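Local coordinates for Lin2111 protein (Listeria innocua, PDB 3EDP) that is of unknown function but probably binds DNA as a GntR-family transcription regulator carrying a UTRA domain, at residues G170-F175 / N213-A218; Y105-G110 / E123-I128; D200-L205 / Y221-A226. One frame throughout, in Å; residues are numbered along the deposited sequence.

Interaction 1. Residues G170-F175 / N213-A218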
loop_
_atom_site.group_PDB
_atom_site.type_symbol
_atom_site.label_atom_id
_atom_site.label_comp_id
_atom_site.label_asym_id
_atom_site.label_seq_id
_atom_site.Cartn_x
_atom_site.Cartn_y
_atom_site.Cartn_z
ATOM N N GLY A 170 -3.255 15.512 -1.953
ATOM C CA GLY A 170 -4.416 16.356 -1.726
ATOM C C GLY A 170 -4.389 17.064 -0.379
ATOM O O GLY A 170 -3.325 17.366 0.163
ATOM N N LYS A 171 -5.576 17.327 0.158
ATOM C CA LYS A 171 -5.741 18.047 1.420
ATOM C C LYS A 171 -5.074 17.350 2.615
ATOM O O LYS A 171 -4.454 18.000 3.448
ATOM C CB LYS A 171 -7.239 18.223 1.693
ATOM C CG LYS A 171 -7.600 19.198 2.792
ATOM C CD LYS A 171 -9.106 19.446 2.793
ATOM C CE LYS A 171 -9.550 20.228 4.017
ATOM N NZ LYS A 171 -11.034 20.312 4.093
ATOM N N TYR A 172 -5.206 16.028 2.690
ATOM C CA TYR A 172 -4.738 15.270 3.841
ATOM C C TYR A 172 -3.550 14.382 3.510
ATOM O O TYR A 172 -3.321 14.030 2.360
ATOM C CB TYR A 172 -5.867 14.414 4.414
ATOM C CG TYR A 172 -7.023 15.213 4.945
ATOM C CD1 TYR A 172 -7.002 15.728 6.235
ATOM C CD2 TYR A 172 -8.143 15.458 4.157
ATOM C CE1 TYR A 172 -8.066 16.470 6.725
ATOM C CE2 TYR A 172 -9.210 16.196 4.637
ATOM C CZ TYR A 172 -9.167 16.699 5.921
ATOM O OH TYR A 172 -10.229 17.432 6.399
ATOM N N LYS A 173 -2.795 14.020 4.538
ATOM C CA LYS A 173 -1.627 13.167 4.367
ATOM C C LYS A 173 -2.046 11.702 4.490
ATOM O O LYS A 173 -2.929 11.364 5.280
ATOM C CB LYS A 173 -0.556 13.552 5.400
ATOM C CG LYS A 173 0.451 12.466 5.743
ATOM C CD LYS A 173 1.408 12.183 4.594
ATOM C CE LYS A 173 2.295 10.976 4.893
ATOM N NZ LYS A 173 2.761 10.290 3.653
ATOM N N LEU A 174 -1.452 10.842 3.674
ATOM C CA LEU A 174 -1.691 9.410 3.783
ATOM C C LEU A 174 -1.150 8.915 5.122
ATOM O O LEU A 174 -0.035 9.256 5.505
ATOM C CB LEU A 174 -1.001 8.664 2.645
ATOM C CG LEU A 174 -1.058 7.141 2.754
ATOM C CD1 LEU A 174 -2.503 6.671 2.852
ATOM C CD2 LEU A 174 -0.362 6.502 1.565
ATOM N N PHE A 175 -1.937 8.112 5.828
ATOM C CA PHE A 175 -1.523 7.597 7.135
ATOM C C PHE A 175 -1.584 6.075 7.215
ATOM O O PHE A 175 -0.712 5.445 7.808
ATOM C CB PHE A 175 -2.385 8.199 8.246
ATOM C CG PHE A 175 -2.156 7.572 9.597
ATOM C CD1 PHE A 175 -0.974 7.792 10.284
ATOM C CD2 PHE A 175 -3.117 6.755 10.174
ATOM C CE1 PHE A 175 -0.756 7.206 11.525
ATOM C CE2 PHE A 175 -2.905 6.174 11.425
ATOM C CZ PHE A 175 -1.730 6.396 12.091
ATOM N N ASN A 213 -7.093 9.310 11.955
ATOM C CA ASN A 213 -8.425 9.375 12.568
ATOM C C ASN A 213 -9.526 8.758 11.712
ATOM O O ASN A 213 -10.651 9.258 11.667
ATOM C CB ASN A 213 -8.792 10.814 12.954
ATOM C CG ASN A 213 -9.921 10.878 13.981
ATOM O OD1 ASN A 213 -10.081 9.976 14.808
ATOM N ND2 ASN A 213 -10.703 11.951 13.933
ATOM N N ASP A 214 -9.184 7.676 11.023
ATOM C CA ASP A 214 -10.171 6.840 10.360
ATOM C C ASP A 214 -10.893 7.568 9.225
ATOM O O ASP A 214 -12.079 7.348 9.000
ATOM C CB ASP A 214 -11.189 6.323 11.380
ATOM C CG ASP A 214 -12.031 5.188 10.834
ATOM O OD1 ASP A 214 -11.517 4.434 9.982
ATOM O OD2 ASP A 214 -13.203 5.054 11.249
HETATM N N MSE A 215 -10.170 8.424 8.512
HETATM C CA MSE A 215 -10.761 9.169 7.401
HETATM C C MSE A 215 -10.257 8.678 6.044
HETATM O O MSE A 215 -9.112 8.940 5.670
HETATM C CB MSE A 215 -10.469 10.661 7.533
HETATM C CG MSE A 215 -11.029 11.480 6.371
HETATM SE SE MSE A 215 -10.167 13.214 6.234
HETATM C CE MSE A 215 -11.423 14.230 7.328
ATOM N N PRO A 216 -11.118 7.972 5.297
ATOM C CA PRO A 216 -10.761 7.483 3.960
ATOM C C PRO A 216 -10.585 8.669 3.025
ATOM O O PRO A 216 -11.420 9.569 3.024
ATOM C CB PRO A 216 -11.988 6.665 3.537
ATOM C CG PRO A 216 -12.811 6.487 4.786
ATOM C CD PRO A 216 -12.524 7.690 5.626
ATOM N N ILE A 217 -9.503 8.683 2.258
ATOM C CA ILE A 217 -9.246 9.781 1.337
ATOM C C ILE A 217 -9.188 9.304 -0.106
ATOM O O ILE A 217 -9.311 10.108 -1.036
ATOM C CB ILE A 217 -7.937 10.534 1.685
ATOM C CG1 ILE A 217 -6.734 9.594 1.583
ATOM C CG2 ILE A 217 -8.030 11.161 3.082
ATOM C CD1 ILE A 217 -5.401 10.268 1.899
ATOM N N ALA A 218 -9.015 8.001 -0.302
ATOM C CA ALA A 218 -8.922 7.465 -1.660
ATOM C C ALA A 218 -9.217 5.970 -1.721
ATOM O O ALA A 218 -9.011 5.242 -0.752
ATOM C CB ALA A 218 -7.551 7.757 -2.255
#
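The selenium of Met215, a selenomethionine here, rests over the middle of the Tyr172 ring, SE standing 3.5 Å from the ring centroid and only 12° off the ring normal. No hydrogen bond crosses between 170-175 and 213-218; the contact rests on this Met-aromatic pair and on apolar packing. A long, unbranched, polarisable side chain suits the spot. The bend at the end of the chain (chi3 -92°) carries the terminal methyl across the ring, so that Met215 CE comes 3.5 Å from Tyr172 OH. Lys171 CG, within the same loop, meets the other face, so that the ring has the selenium over one face and a lysine methylene near the rim of the other. Deeper in, branched Ile217 lies against the loop backbone: its CG2 lies 4.1 Å from Tyr172 CB, and its CD1 lies 4.2 Å from Leu174 CA. A classic beta bulge sets Ile217 and Ala218 together opposite Phe209 near the start of strand 215-225. The loop thus lies across the beginning of that strand, with Leu174 and Ile217 also packing on helix 163-167 through Ile164 and Val167, while Tyr172 and Ile217 touch Ala211 at the end of strand 201-211.

Interaction 2. Residues Y105-G110 / E123-I128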
loop_
_atom_site.group_PDB
_atom_site.type_symbol
_atom_site.label_atom_id
_atom_site.label_comp_id
_atom_site.label_asym_id
_atom_site.label_seq_id
_atom_site.Cartn_x
_atom_site.Cartn_y
_atom_site.Cartn_z
ATOM N N TYR A 105 -12.726 11.394 -15.283
ATOM C CA TYR A 105 -13.870 12.294 -15.217
ATOM C C TYR A 105 -14.404 12.475 -13.801
ATOM O O TYR A 105 -14.006 11.765 -12.871
ATOM C CB TYR A 105 -14.991 11.822 -16.154
ATOM C CG TYR A 105 -15.615 10.512 -15.722
ATOM C CD1 TYR A 105 -16.862 10.481 -15.114
ATOM C CD2 TYR A 105 -14.950 9.312 -15.911
ATOM C CE1 TYR A 105 -17.434 9.288 -14.717
ATOM C CE2 TYR A 105 -15.512 8.112 -15.519
ATOM C CZ TYR A 105 -16.754 8.105 -14.921
ATOM O OH TYR A 105 -17.321 6.914 -14.528
ATOM N N ILE A 106 -15.293 13.452 -13.655
ATOM C CA ILE A 106 -15.962 13.727 -12.396
ATOM C C ILE A 106 -17.383 13.186 -12.459
ATOM O O ILE A 106 -18.048 13.284 -13.491
ATOM C CB ILE A 106 -16.026 15.235 -12.142
ATOM C CG1 ILE A 106 -14.620 15.844 -12.215
ATOM C CG2 ILE A 106 -16.717 15.528 -10.822
ATOM C CD1 ILE A 106 -14.610 17.358 -12.171
ATOM N N ARG A 107 -17.846 12.629 -11.348
ATOM C CA ARG A 107 -19.168 12.030 -11.263
ATOM C C ARG A 107 -19.634 12.117 -9.813
ATOM O O ARG A 107 -18.833 12.358 -8.910
ATOM C CB ARG A 107 -19.077 10.559 -11.655
ATOM C CG ARG A 107 -17.966 9.835 -10.870
ATOM C CD ARG A 107 -18.094 8.314 -10.903
ATOM N NE ARG A 107 -19.035 7.827 -9.898
ATOM C CZ ARG A 107 -19.403 6.554 -9.775
ATOM N NH1 ARG A 107 -18.914 5.636 -10.601
ATOM N NH2 ARG A 107 -20.265 6.195 -8.828
ATOM N N LYS A 108 -20.924 11.902 -9.585
ATOM C CA LYS A 108 -21.428 11.810 -8.222
ATOM C C LYS A 108 -20.874 10.562 -7.556
ATOM O O LYS A 108 -20.563 9.574 -8.223
ATOM C CB LYS A 108 -22.955 11.794 -8.200
ATOM C CG LYS A 108 -23.580 13.183 -8.213
ATOM C CD LYS A 108 -25.030 13.150 -8.672
ATOM C CE LYS A 108 -25.122 12.913 -10.173
ATOM N NZ LYS A 108 -26.436 13.340 -10.731
ATOM N N ALA A 109 -20.737 10.614 -6.236
ATOM C CA ALA A 109 -20.208 9.488 -5.488
ATOM C C ALA A 109 -21.146 8.292 -5.597
ATOM O O ALA A 109 -20.697 7.163 -5.779
ATOM C CB ALA A 109 -19.994 9.876 -4.021
ATOM N N GLY A 110 -22.446 8.550 -5.489
ATOM C CA GLY A 110 -23.432 7.483 -5.430
ATOM C C GLY A 110 -23.418 6.793 -4.073
ATOM O O GLY A 110 -22.530 7.039 -3.255
ATOM N N GLU A 123 -22.285 14.318 -3.731
ATOM C CA GLU A 123 -21.006 15.011 -3.789
ATOM C C GLU A 123 -20.099 14.339 -4.816
ATOM O O GLU A 123 -20.294 13.175 -5.158
ATOM C CB GLU A 123 -20.364 15.067 -2.402
ATOM C CG GLU A 123 -21.148 15.946 -1.427
ATOM C CD GLU A 123 -20.585 15.924 -0.021
ATOM O OE1 GLU A 123 -20.516 17.005 0.600
ATOM O OE2 GLU A 123 -20.209 14.833 0.465
ATOM N N LEU A 124 -19.118 15.078 -5.317
ATOM C CA LEU A 124 -18.370 14.635 -6.482
ATOM C C LEU A 124 -17.064 13.918 -6.152
ATOM O O LEU A 124 -16.423 14.203 -5.140
ATOM C CB LEU A 124 -18.094 15.825 -7.400
ATOM C CG LEU A 124 -19.339 16.626 -7.791
ATOM C CD1 LEU A 124 -18.938 17.871 -8.568
ATOM C CD2 LEU A 124 -20.310 15.761 -8.592
ATOM N N VAL A 125 -16.679 13.000 -7.034
ATOM C CA VAL A 125 -15.400 12.313 -6.957
ATOM C C VAL A 125 -14.779 12.257 -8.345
ATOM O O VAL A 125 -15.488 12.252 -9.349
ATOM C CB VAL A 125 -15.544 10.856 -6.418
ATOM C CG1 VAL A 125 -16.202 10.850 -5.043
ATOM C CG2 VAL A 125 -16.332 9.982 -7.394
ATOM N N TYR A 126 -13.451 12.232 -8.397
ATOM C CA TYR A 126 -12.749 11.942 -9.634
ATOM C C TYR A 126 -12.704 10.440 -9.822
ATOM O O TYR A 126 -12.508 9.684 -8.865
ATOM C CB TYR A 126 -11.316 12.454 -9.588
ATOM C CG TYR A 126 -11.180 13.949 -9.581
ATOM C CD1 TYR A 126 -11.393 14.686 -10.743
ATOM C CD2 TYR A 126 -10.820 14.627 -8.420
ATOM C CE1 TYR A 126 -11.264 16.059 -10.749
ATOM C CE2 TYR A 126 -10.680 15.999 -8.415
ATOM C CZ TYR A 126 -10.909 16.709 -9.585
ATOM O OH TYR A 126 -10.776 18.073 -9.593
ATOM N N SER A 127 -12.873 10.010 -11.060
ATOM C CA SER A 127 -12.756 8.608 -11.401
ATOM C C SER A 127 -11.688 8.491 -12.466
ATOM O O SER A 127 -11.787 9.111 -13.526
ATOM C CB SER A 127 -14.084 8.068 -11.923
ATOM O OG SER A 127 -13.968 6.697 -12.244
ATOM N N ILE A 128 -10.651 7.722 -12.168
ATOM C CA ILE A 128 -9.558 7.529 -13.103
ATOM C C ILE A 128 -9.440 6.052 -13.419
ATOM O O ILE A 128 -9.483 5.209 -12.523
ATOM C CB ILE A 128 -8.224 8.038 -12.521
ATOM C CG1 ILE A 128 -8.302 9.542 -12.262
ATOM C CG2 ILE A 128 -7.076 7.724 -13.465
ATOM C CD1 ILE A 128 -7.168 10.083 -11.418
#
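Ile106 and Tyr126 face each other across an antiparallel strand pair in the sheet of the UTRA domain, where strand 99-108, outermost within this chain, runs beside strand 124-134. They form a non-hydrogen-bonded pair, and on their face the packing is tight. The two side chains lie alongside, pointing the same way, with Ile106 CG1 3.7 Å from Tyr126 CE1, while the second branch, Ile106 CG2, reaches Leu124 CB at 3.7 Å. Branched and aromatic groups are apt here because the predicted DNA-binding (GntR-type) domain closes over them: Ile106 and Leu124 touch Tyr72, and Val64 and Lys66 add to the cover from the other strand of what is probably the wing of the winged helix. Hydrogen-bonded pairs Tyr105-Ser127 and Arg107-Val125 supply the regular backbone ladder, and beyond it Ala109 N bonds to Glu123 O at 2.8 Å. Ala109, just past the strand, rests its CB on Val125 CG1. Lys108, exposed, leaves the strand with its CB pointing away and touches Leu124 CD2 through CG alone.

On the other face Tyr105 and Arg107 are only partly exposed, and Val125 and Ser127 are buried beneath them. Tyr105 has CG wedged between its backbone N and carbonyl carbon (chi1 67°), which folds the ring back over Ser127. The short serine side chain lets its CB sit under the ring in a CH-pi contact over one face, 23° off the normal. Arg107 lays its CG 3.8 Å from Val125 CG2, then bends at chi3; its NH2 also bonds a glycerol, probably from the crystallisation liquor. The bend delivers Arg107 NE to Lys108 O at 2.9 Å, the oxygen lying almost in the guanidinium plane.

Interaction 3. Residues D200-L205 / Y221-A226; sequences DPVFKL and YHYEDA
The open end of a beta hairpin, away from the turn that joins strands 201-211 and 215-225, brings Phe203 opposite Glu224 and Leu205 opposite His222. Both are hydrogen-bonded antiparallel pairs. The ladder includes Phe203 N to Glu224 O at 2.8 Å and Leu205 N to His222 O at 2.9 Å, and it ends with Ala226 N on Pro201 O, where the donor is tilted well out of the carbonyl plane as the chain leaves the strand.

On the face of Lys204 and Tyr223, the lysine runs fully extended and its methylenes lie alongside the tyrosine, CG 3.7 Å from Tyr223 CE1. Its CE meets Tyr223 OH and, diagonally across the strands, comes 3.6 Å from Tyr221 CD1. A long aliphatic chain can thus line two aromatic side chains. Val202 CG1 approaches the edge of the Tyr223 ring and presses on Glu224 O.

Within the UTRA sheet this hairpin lies between strands 137-146 and 176-185. In keeping with their apolar character, Phe203 and Leu205 pack on Leu183 and Leu181 of the same chain; Phe203 also meets Leu181, and Leu205 Gln179, of the second subunit. The same face carries a polar pair within one strand: His222 NE2 donates to Glu224 OE2 at 2.7 Å, in the plane of the imidazole and on the anti side of the carboxylate, 22° out of the carboxylate plane. With His222 ND1 hydrogen-bonded to Asp141, both ring nitrogens meet carboxylates, an arrangement that fixes the ring rotation and would probably favour a protonated histidine. Farther along, Ala226 sets its small methyl over one face of the Phe203 ring, CB 3.8 Å from the centroid and displaced toward the CD2-CE2 side.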
loop_
_atom_site.group_PDB
_atom_site.type_symbol
_atom_site.label_atom_id
_atom_site.label_comp_id
_atom_site.label_asym_id
_atom_site.label_seq_id
_atom_site.Cartn_x
_atom_site.Cartn_y
_atom_site.Cartn_z
ATOM N N ASP A 200 -13.563 -15.596 -16.926
ATOM C CA ASP A 200 -12.166 -15.853 -16.600
ATOM C C ASP A 200 -11.945 -15.374 -15.166
ATOM O O ASP A 200 -12.520 -14.365 -14.765
ATOM C CB ASP A 200 -11.229 -15.123 -17.570
ATOM C CG ASP A 200 -10.980 -15.913 -18.855
ATOM O OD1 ASP A 200 -11.395 -17.094 -18.918
ATOM O OD2 ASP A 200 -10.367 -15.358 -19.801
ATOM N N PRO A 201 -11.135 -16.107 -14.387
ATOM C CA PRO A 201 -10.855 -15.719 -12.996
ATOM C C PRO A 201 -9.910 -14.536 -12.908
ATOM O O PRO A 201 -8.903 -14.481 -13.618
ATOM C CB PRO A 201 -10.175 -16.956 -12.410
ATOM C CG PRO A 201 -9.591 -17.666 -13.578
ATOM C CD PRO A 201 -10.454 -17.358 -14.770
ATOM N N VAL A 202 -10.220 -13.605 -12.016
ATOM C CA VAL A 202 -9.432 -12.389 -11.884
ATOM C C VAL A 202 -9.144 -12.079 -10.414
ATOM O O VAL A 202 -10.033 -12.199 -9.572
ATOM C CB VAL A 202 -10.178 -11.197 -12.521
ATOM C CG1 VAL A 202 -9.466 -9.892 -12.207
ATOM C CG2 VAL A 202 -10.317 -11.401 -14.026
ATOM N N PHE A 203 -7.903 -11.698 -10.108
ATOM C CA PHE A 203 -7.571 -11.173 -8.779
ATOM C C PHE A 203 -8.059 -9.729 -8.694
ATOM O O PHE A 203 -7.786 -8.925 -9.581
ATOM C CB PHE A 203 -6.057 -11.168 -8.514
ATOM C CG PHE A 203 -5.458 -12.525 -8.265
ATOM C CD1 PHE A 203 -5.897 -13.314 -7.215
ATOM C CD2 PHE A 203 -4.424 -12.990 -9.064
ATOM C CE1 PHE A 203 -5.335 -14.559 -6.982
ATOM C CE2 PHE A 203 -3.849 -14.228 -8.835
ATOM C CZ PHE A 203 -4.306 -15.017 -7.794
ATOM N N LYS A 204 -8.787 -9.406 -7.634
ATOM C CA LYS A 204 -9.172 -8.027 -7.379
ATOM C C LYS A 204 -8.584 -7.576 -6.039
ATOM O O LYS A 204 -8.946 -8.087 -4.981
ATOM C CB LYS A 204 -10.691 -7.867 -7.388
ATOM C CG LYS A 204 -11.172 -6.467 -7.029
ATOM C CD LYS A 204 -12.676 -6.438 -6.825
ATOM C CE LYS A 204 -13.203 -5.015 -6.672
ATOM N NZ LYS A 204 -14.653 -5.043 -6.342
ATOM N N LEU A 205 -7.652 -6.631 -6.111
ATOM C CA LEU A 205 -6.999 -6.073 -4.939
ATOM C C LEU A 205 -7.604 -4.706 -4.651
ATOM O O LEU A 205 -7.368 -3.743 -5.387
ATOM C CB LEU A 205 -5.494 -5.939 -5.206
ATOM C CG LEU A 205 -4.637 -5.254 -4.134
ATOM C CD1 LEU A 205 -4.649 -6.059 -2.830
ATOM C CD2 LEU A 205 -3.207 -5.034 -4.643
ATOM N N TYR A 221 -8.912 0.125 -7.027
ATOM C CA TYR A 221 -9.193 -1.260 -7.361
ATOM C C TYR A 221 -8.205 -1.652 -8.433
ATOM O O TYR A 221 -8.081 -0.971 -9.445
ATOM C CB TYR A 221 -10.622 -1.440 -7.879
ATOM C CG TYR A 221 -11.685 -1.018 -6.901
ATOM C CD1 TYR A 221 -11.942 -1.766 -5.758
ATOM C CD2 TYR A 221 -12.432 0.134 -7.113
ATOM C CE1 TYR A 221 -12.919 -1.379 -4.853
ATOM C CE2 TYR A 221 -13.412 0.525 -6.220
ATOM C CZ TYR A 221 -13.654 -0.239 -5.094
ATOM O OH TYR A 221 -14.626 0.149 -4.203
ATOM N N HIS A 222 -7.481 -2.737 -8.191
ATOM C CA HIS A 222 -6.493 -3.223 -9.139
ATOM C C HIS A 222 -6.864 -4.649 -9.534
ATOM O O HIS A 222 -7.190 -5.473 -8.677
ATOM C CB HIS A 222 -5.097 -3.172 -8.506
ATOM C CG HIS A 222 -4.042 -3.859 -9.315
ATOM N ND1 HIS A 222 -3.458 -3.280 -10.423
ATOM C CD2 HIS A 222 -3.462 -5.075 -9.178
ATOM C CE1 HIS A 222 -2.566 -4.109 -10.935
ATOM N NE2 HIS A 222 -2.549 -5.206 -10.199
ATOM N N TYR A 223 -6.828 -4.933 -10.829
ATOM C CA TYR A 223 -7.255 -6.236 -11.338
ATOM C C TYR A 223 -6.132 -6.905 -12.110
ATOM O O TYR A 223 -5.459 -6.257 -12.920
ATOM C CB TYR A 223 -8.453 -6.083 -12.280
ATOM C CG TYR A 223 -9.680 -5.450 -11.660
ATOM C CD1 TYR A 223 -10.686 -6.235 -11.111
ATOM C CD2 TYR A 223 -9.835 -4.069 -11.636
ATOM C CE1 TYR A 223 -11.812 -5.663 -10.555
ATOM C CE2 TYR A 223 -10.954 -3.488 -11.075
ATOM C CZ TYR A 223 -11.938 -4.290 -10.537
ATOM O OH TYR A 223 -13.059 -3.722 -9.985
ATOM N N GLU A 224 -5.948 -8.203 -11.873
ATOM C CA GLU A 224 -4.958 -8.987 -12.604
ATOM C C GLU A 224 -5.531 -10.343 -12.973
ATOM O O GLU A 224 -6.289 -10.940 -12.207
ATOM C CB GLU A 224 -3.708 -9.233 -11.758
ATOM C CG GLU A 224 -2.861 -8.014 -11.487
ATOM C CD GLU A 224 -1.646 -8.328 -10.614
ATOM O OE1 GLU A 224 -1.373 -9.526 -10.353
ATOM O OE2 GLU A 224 -0.960 -7.377 -10.194
ATOM N N ASP A 225 -5.145 -10.827 -14.145
ATOM C CA ASP A 225 -5.486 -12.167 -14.594
ATOM C C ASP A 225 -5.016 -13.184 -13.535
ATOM O O ASP A 225 -3.867 -13.158 -13.115
ATOM C CB ASP A 225 -4.805 -12.418 -15.941
ATOM C CG ASP A 225 -5.174 -13.756 -16.551
ATOM O OD1 ASP A 225 -5.900 -14.548 -15.908
ATOM O OD2 ASP A 225 -4.725 -14.010 -17.687
ATOM N N ALA A 226 -5.912 -14.057 -13.085
ATOM C CA ALA A 226 -5.555 -15.044 -12.064
ATOM C C ALA A 226 -5.221 -16.421 -12.654
ATOM O O ALA A 226 -4.937 -17.361 -11.922
ATOM C CB ALA A 226 -6.668 -15.164 -11.021
#

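All three contacts belong to the UTRA domain and reach its six-stranded antiparallel sheet. Interaction 2 comes first along the chain and joins the two strands at one side of the sheet, 99-108 and 124-134. Interactions 1 and 3 follow with their segments alternating, and both use strand 215-225: interaction 1 at its beginning, interaction 3 at its end. Their centres are 26 Å apart, while that of interaction 2 lies about 17 Å from interaction 1 and 23 Å from interaction 3. None touches another beyond chain continuity. Interaction 2 faces the probable DNA-binding domain, whereas residues of interactions 1 and 3 also reach the second subunit, so the sheet and the loop beside it lie near both.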